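Local coordinates for protein 1,3,6,8-tetrahydroxynaphthalene synthase (Streptomyces coelicolor, PDB 1U0M) that catalyses the iterative condensation of five malonyl-CoA units and cyclises the resulting pentaketide to 1,3,6,8-tetrahydroxynaphthalene in melanin biosynthesis, at residues Ser113-Met118 with Ile230-Lys235; Leu190-Leu195 with Phe241-Arg246. All coordinates share one frame; numbering follows the deposited sequence.

Contact 1. Residues Ser113-Met118 with Ile230-Lys235; sequences SCTGFM and IMYDVK
The phenol OH of Tyr-232 donates a hydrogen bond to the backbone O of Cys-114, 2.8 Å away. The hydroxyl does not sit on a carbonyl lone pair: it stands 49° above the carbonyl plane. The carbonyl oxygen of Cys-114 lies at the edge of the Tyr-232 ring, in its plane, with CE1 of Tyr-232 only 3.1 Å from O of Cys-114. The Cys-114 thiol sits beside this bond. Its SG is tucked between the backbone N and the carbonyl carbon (chi1 65°), which leaves SG of Cys-114 4.0 Å from OH of Tyr-232. A phenylalanine in place of Tyr-232 would probably leave the Cys-114 carbonyl without this donor, and the loop without its polar tie to strand 230-235. OG1 of Thr-115 is hydrogen-bonded to Glu-174, Phe-239 stacks on the Tyr-232 ring, and Met-119 of the second subunit packs on Cys-114. The Cys-114 side chain is about 7 Å from that of Cys-146, the probable catalytic cysteine, and a polyethylene glycol, probably from the crystallisation liquor but of a kind that often marks pockets, lies about 3 Å from the Tyr-232 side chain. The contact thus joins the loop after core strand 108-112 to a two-stranded hairpin close to the probable active site of a thiolase-fold type III polyketide synthase.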
loop_
_atom_site.group_PDB
_atom_site.type_symbol
_atom_site.label_atom_id
_atom_site.label_comp_id
_atom_site.label_asym_id
_atom_site.label_seq_id
_atom_site.Cartn_x
_atom_site.Cartn_y
_atom_site.Cartn_z
ATOM N N SER A 113 -0.953 5.920 -5.233
ATOM C CA SER A 113 -2.142 6.729 -5.442
ATOM C C SER A 113 -2.994 6.723 -4.189
ATOM O O SER A 113 -3.202 5.676 -3.581
ATOM C CB SER A 113 -2.962 6.175 -6.598
ATOM O OG SER A 113 -4.237 6.791 -6.622
ATOM N N CYS A 114 -3.488 7.888 -3.799
ATOM C CA CYS A 114 -4.335 7.983 -2.612
ATOM C C CYS A 114 -5.653 8.639 -2.975
ATOM O O CYS A 114 -6.480 8.929 -2.112
ATOM C CB CYS A 114 -3.635 8.802 -1.527
ATOM S SG CYS A 114 -3.353 10.519 -1.954
ATOM N N THR A 115 -5.860 8.848 -4.269
ATOM C CA THR A 115 -7.063 9.517 -4.749
ATOM C C THR A 115 -8.203 8.620 -5.189
ATOM O O THR A 115 -9.219 9.087 -5.683
ATOM C CB THR A 115 -6.698 10.447 -5.879
ATOM O OG1 THR A 115 -5.755 9.785 -6.727
ATOM C CG2 THR A 115 -6.076 11.727 -5.312
ATOM N N GLY A 116 -8.034 7.329 -4.993
ATOM C CA GLY A 116 -9.070 6.400 -5.359
ATOM C C GLY A 116 -8.662 5.071 -4.784
ATOM O O GLY A 116 -7.540 4.907 -4.314
ATOM N N PHE A 117 -9.559 4.105 -4.821
ATOM C CA PHE A 117 -9.216 2.820 -4.282
ATOM C C PHE A 117 -9.700 1.651 -5.094
ATOM O O PHE A 117 -10.876 1.546 -5.424
ATOM C CB PHE A 117 -9.731 2.695 -2.851
ATOM C CG PHE A 117 -9.296 1.448 -2.182
ATOM C CD1 PHE A 117 -10.075 0.301 -2.251
ATOM C CD2 PHE A 117 -8.065 1.394 -1.526
ATOM C CE1 PHE A 117 -9.636 -0.879 -1.674
ATOM C CE2 PHE A 117 -7.618 0.211 -0.946
ATOM C CZ PHE A 117 -8.398 -0.920 -1.018
ATOM N N MET A 118 -8.775 0.765 -5.422
ATOM C CA MET A 118 -9.133 -0.422 -6.159
ATOM C C MET A 118 -8.272 -1.619 -5.758
ATOM O O MET A 118 -7.083 -1.486 -5.446
ATOM C CB MET A 118 -9.085 -0.158 -7.677
ATOM C CG MET A 118 -7.896 0.632 -8.206
ATOM S SD MET A 118 -8.031 1.066 -10.005
ATOM C CE MET A 118 -8.123 -0.599 -10.735
ATOM N N ILE A 230 -2.355 15.406 8.712
ATOM C CA ILE A 230 -2.580 15.333 7.263
ATOM C C ILE A 230 -3.184 13.944 7.056
ATOM O O ILE A 230 -2.477 12.945 6.932
ATOM C CB ILE A 230 -1.278 15.477 6.469
ATOM C CG1 ILE A 230 -0.464 16.663 7.013
ATOM C CG2 ILE A 230 -1.612 15.721 5.001
ATOM C CD1 ILE A 230 0.829 16.949 6.266
ATOM N N MET A 231 -4.510 13.891 7.027
ATOM C CA MET A 231 -5.207 12.618 6.935
ATOM C C MET A 231 -6.511 12.630 6.159
ATOM O O MET A 231 -7.015 13.668 5.736
ATOM C CB MET A 231 -5.544 12.147 8.345
ATOM C CG MET A 231 -6.611 13.045 8.985
ATOM S SD MET A 231 -6.933 12.688 10.705
ATOM C CE MET A 231 -7.969 11.186 10.546
ATOM N N TYR A 232 -7.072 11.437 6.040
ATOM C CA TYR A 232 -8.339 11.244 5.372
ATOM C C TYR A 232 -9.429 10.868 6.374
ATOM O O TYR A 232 -9.192 10.089 7.280
ATOM C CB TYR A 232 -8.223 10.096 4.352
ATOM C CG TYR A 232 -7.888 10.491 2.934
ATOM C CD1 TYR A 232 -7.379 9.550 2.043
ATOM C CD2 TYR A 232 -8.107 11.784 2.472
ATOM C CE1 TYR A 232 -7.101 9.879 0.724
ATOM C CE2 TYR A 232 -7.830 12.136 1.155
ATOM C CZ TYR A 232 -7.331 11.170 0.281
ATOM O OH TYR A 232 -7.090 11.476 -1.039
ATOM N N ASP A 233 -10.606 11.454 6.231
ATOM C CA ASP A 233 -11.767 11.035 7.026
ATOM C C ASP A 233 -12.444 10.163 5.952
ATOM O O ASP A 233 -12.690 10.640 4.847
ATOM C CB ASP A 233 -12.681 12.220 7.365
ATOM C CG ASP A 233 -12.520 12.707 8.815
ATOM O OD1 ASP A 233 -13.031 13.801 9.127
ATOM O OD2 ASP A 233 -11.896 12.009 9.638
ATOM N N VAL A 234 -12.700 8.891 6.246
ATOM C CA VAL A 234 -13.312 7.988 5.261
ATOM C C VAL A 234 -14.808 7.803 5.498
ATOM O O VAL A 234 -15.222 7.136 6.446
ATOM C CB VAL A 234 -12.630 6.614 5.278
ATOM C CG1 VAL A 234 -13.279 5.698 4.240
ATOM C CG2 VAL A 234 -11.126 6.783 4.999
ATOM N N LYS A 235 -15.608 8.374 4.605
ATOM C CA LYS A 235 -17.061 8.335 4.721
ATOM C C LYS A 235 -17.763 7.675 3.539
ATOM O O LYS A 235 -17.136 7.254 2.573
ATOM C CB LYS A 235 -17.580 9.767 4.853
ATOM C CG LYS A 235 -16.963 10.523 6.010
ATOM C CD LYS A 235 -17.291 11.988 5.966
ATOM C CE LYS A 235 -16.689 12.703 7.175
ATOM N NZ LYS A 235 -17.196 14.083 7.257
#

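Contact 2. Residues Leu190-Leu195 with Phe241-Arg246; sequences LLCNGL and FLLDKR. With GOL (glycerol), chain D.
The Phe-241 ring meets the thiol of Cys-192 at its edge, in the ring plane. SG of Cys-192 is 3.7 Å from CD2 of Phe-241, and CE2 of the same ring is little farther. The direction from the ring centroid to the sulfur lies 86° off the ring normal, so this is an edge-on sulfur-aromatic contact. It joins helix 187-195 to strand 238-243 of a β-hairpin in the thiolase fold. The Phe-196 ring meets Phe-241 with the planes at about 75°, and the Tyr-232 side chain of the partner strand also touches it. The Phe-241 side chain is about 5 Å from that of Cys-146.

Leu-243 points to the same side of the strand as Phe-241. Its CD2 methyl reaches to 4.2 Å from SG of Cys-192, so the sulfur has an aromatic edge and a methyl as neighbours. SG of Cys-192 lies beside the backbone N (chi1 -71°), opposite the carbonyl carbon, which carries it off the helix toward the strand.

A glycerol, probably from the crystallisation liquor, bridges the segments. Its O1 donates to OD1 of Asn-193 at 2.7 Å, and its O3 accepts from the backbone N of Phe-241. Gln-181 and Asp-184 also bind it.

Past the strand, Asp-244 starts an Asx turn. Its OD2 takes the backbone N-H of Arg-246 on the anti lone pair. The Arg-246 side chain grips the carboxylate side-on. The carboxylate oxygens lie near the guanidinium plane, while the guanidinium nitrogens meet them from above the carboxylate plane. Lys-245 adds a long salt bridge. In the grip, NE of Arg-246 lies 2.9 Å from OD2 of Asp-244, and NH2 of Arg-246 lies 2.8 Å from OD1 of Asp-244.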
loop_
_atom_site.group_PDB
_atom_site.type_symbol
_atom_site.label_atom_id
_atom_site.label_comp_id
_atom_site.label_asym_id
_atom_site.label_seq_id
_atom_site.Cartn_x
_atom_site.Cartn_y
_atom_site.Cartn_z
ATOM N N LEU A 190 -11.823 24.611 1.821
ATOM C CA LEU A 190 -11.834 25.621 0.775
ATOM C C LEU A 190 -10.430 25.856 0.225
ATOM O O LEU A 190 -10.239 25.989 -0.981
ATOM C CB LEU A 190 -12.395 26.921 1.325
ATOM C CG LEU A 190 -13.920 27.030 1.365
ATOM C CD1 LEU A 190 -14.542 25.830 2.026
ATOM C CD2 LEU A 190 -14.272 28.307 2.090
ATOM N N LEU A 191 -9.448 25.912 1.114
ATOM C CA LEU A 191 -8.073 26.102 0.702
ATOM C C LEU A 191 -7.707 24.975 -0.242
ATOM O O LEU A 191 -7.366 25.206 -1.395
ATOM C CB LEU A 191 -7.148 26.049 1.914
ATOM C CG LEU A 191 -6.485 27.353 2.332
ATOM C CD1 LEU A 191 -5.570 27.823 1.202
ATOM C CD2 LEU A 191 -7.565 28.393 2.641
ATOM N N CYS A 192 -7.798 23.751 0.272
ATOM C CA CYS A 192 -7.471 22.554 -0.476
ATOM C C CYS A 192 -8.141 22.496 -1.833
ATOM O O CYS A 192 -7.530 22.039 -2.796
ATOM C CB CYS A 192 -7.808 21.308 0.344
ATOM S SG CYS A 192 -6.688 21.050 1.754
ATOM N N ASN A 193 -9.375 22.976 -1.926
ATOM C CA ASN A 193 -10.066 22.961 -3.200
ATOM C C ASN A 193 -9.436 23.892 -4.243
ATOM O O ASN A 193 -9.730 23.774 -5.438
ATOM C CB ASN A 193 -11.546 23.310 -3.007
ATOM C CG ASN A 193 -12.293 22.268 -2.187
ATOM O OD1 ASN A 193 -11.782 21.170 -1.928
ATOM N ND2 ASN A 193 -13.512 22.606 -1.781
ATOM N N GLY A 194 -8.573 24.814 -3.809
ATOM C CA GLY A 194 -7.936 25.711 -4.766
ATOM C C GLY A 194 -6.493 25.323 -5.043
ATOM O O GLY A 194 -5.827 25.902 -5.909
ATOM N N LEU A 195 -6.034 24.294 -4.335
ATOM C CA LEU A 195 -4.650 23.824 -4.404
ATOM C C LEU A 195 -4.324 22.511 -5.130
ATOM O O LEU A 195 -3.366 22.444 -5.900
ATOM C CB LEU A 195 -4.135 23.745 -2.965
ATOM C CG LEU A 195 -2.717 23.310 -2.644
ATOM C CD1 LEU A 195 -1.727 24.153 -3.427
ATOM C CD2 LEU A 195 -2.494 23.465 -1.140
ATOM N N PHE A 241 -10.315 14.993 2.846
ATOM C CA PHE A 241 -8.977 15.396 3.228
ATOM C C PHE A 241 -8.946 16.423 4.364
ATOM O O PHE A 241 -9.611 17.455 4.300
ATOM C CB PHE A 241 -8.251 15.963 2.003
ATOM C CG PHE A 241 -6.787 16.173 2.217
ATOM C CD1 PHE A 241 -5.963 15.101 2.550
ATOM C CD2 PHE A 241 -6.224 17.439 2.093
ATOM C CE1 PHE A 241 -4.594 15.285 2.756
ATOM C CE2 PHE A 241 -4.846 17.629 2.301
ATOM C CZ PHE A 241 -4.040 16.553 2.629
ATOM N N LEU A 242 -8.154 16.130 5.391
ATOM C CA LEU A 242 -8.016 17.008 6.547
ATOM C C LEU A 242 -6.565 17.451 6.698
ATOM O O LEU A 242 -5.642 16.627 6.813
ATOM C CB LEU A 242 -8.464 16.295 7.825
ATOM C CG LEU A 242 -9.964 16.153 8.115
ATOM C CD1 LEU A 242 -10.687 15.483 6.965
ATOM C CD2 LEU A 242 -10.133 15.342 9.378
ATOM N N LEU A 243 -6.368 18.761 6.691
ATOM C CA LEU A 243 -5.043 19.335 6.821
ATOM C C LEU A 243 -5.055 20.352 7.964
ATOM O O LEU A 243 -5.687 21.410 7.864
ATOM C CB LEU A 243 -4.661 20.005 5.508
ATOM C CG LEU A 243 -3.235 20.511 5.328
ATOM C CD1 LEU A 243 -2.227 19.376 5.461
ATOM C CD2 LEU A 243 -3.151 21.161 3.964
ATOM N N ASP A 244 -4.368 20.010 9.054
ATOM C CA ASP A 244 -4.291 20.865 10.235
ATOM C C ASP A 244 -3.600 22.193 9.937
ATOM O O ASP A 244 -2.573 22.244 9.265
ATOM C CB ASP A 244 -3.545 20.140 11.362
ATOM C CG ASP A 244 -3.639 20.865 12.699
ATOM O OD1 ASP A 244 -4.277 20.324 13.628
ATOM O OD2 ASP A 244 -3.075 21.971 12.823
ATOM N N LYS A 245 -4.190 23.261 10.454
ATOM C CA LYS A 245 -3.693 24.626 10.292
ATOM C C LYS A 245 -2.207 24.734 10.607
ATOM O O LYS A 245 -1.501 25.550 10.022
ATOM C CB LYS A 245 -4.460 25.559 11.230
ATOM C CG LYS A 245 -5.992 25.465 11.151
ATOM C CD LYS A 245 -6.543 24.033 11.345
ATOM C CE LYS A 245 -5.939 23.316 12.553
ATOM N NZ LYS A 245 -6.114 24.046 13.839
ATOM N N ARG A 246 -1.752 23.890 11.531
ATOM C CA ARG A 246 -0.366 23.861 11.993
ATOM C C ARG A 246 0.650 23.148 11.111
ATOM O O ARG A 246 1.830 23.093 11.453
ATOM C CB ARG A 246 -0.307 23.225 13.377
ATOM C CG ARG A 246 -1.054 23.986 14.443
ATOM C CD ARG A 246 -1.190 23.155 15.705
ATOM N NE ARG A 246 -2.053 21.993 15.499
ATOM C CZ ARG A 246 -2.442 21.167 16.466
ATOM N NH1 ARG A 246 -2.043 21.370 17.717
ATOM N NH2 ARG A 246 -3.238 20.144 16.185
HETATM C C1 GOL D . -13.239 18.759 0.228
HETATM O O1 GOL D . -13.242 19.032 -1.179
HETATM C C2 GOL D . -11.929 18.041 0.506
HETATM O O2 GOL D . -11.584 18.339 1.870
HETATM C C3 GOL D . -12.140 16.569 0.278
HETATM O O3 GOL D . -10.986 15.759 0.481
#

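The two contacts use the two strands of one antiparallel hairpin. Strand 230-235 serves contact 1 and strand 238-243 serves contact 2. Their centres are 14 Å apart. Contact 1 is buried and rests on one polar bond to a loop of the core sheet, close to the second subunit. Contact 2 is nearer the surface, and its helix-to-strand contacts are apolar and sulfur-aromatic. Its two segments touch no other protein chain of the assembly. One link between the strands is the probable hydrogen bond from Leu-242 N to Met-231 O, 2.7 Å long. Ile-230 packs on both Phe-241 and Leu-243. The hairpin thus links loop 113-118 with helix 187-195 close to Cys-146.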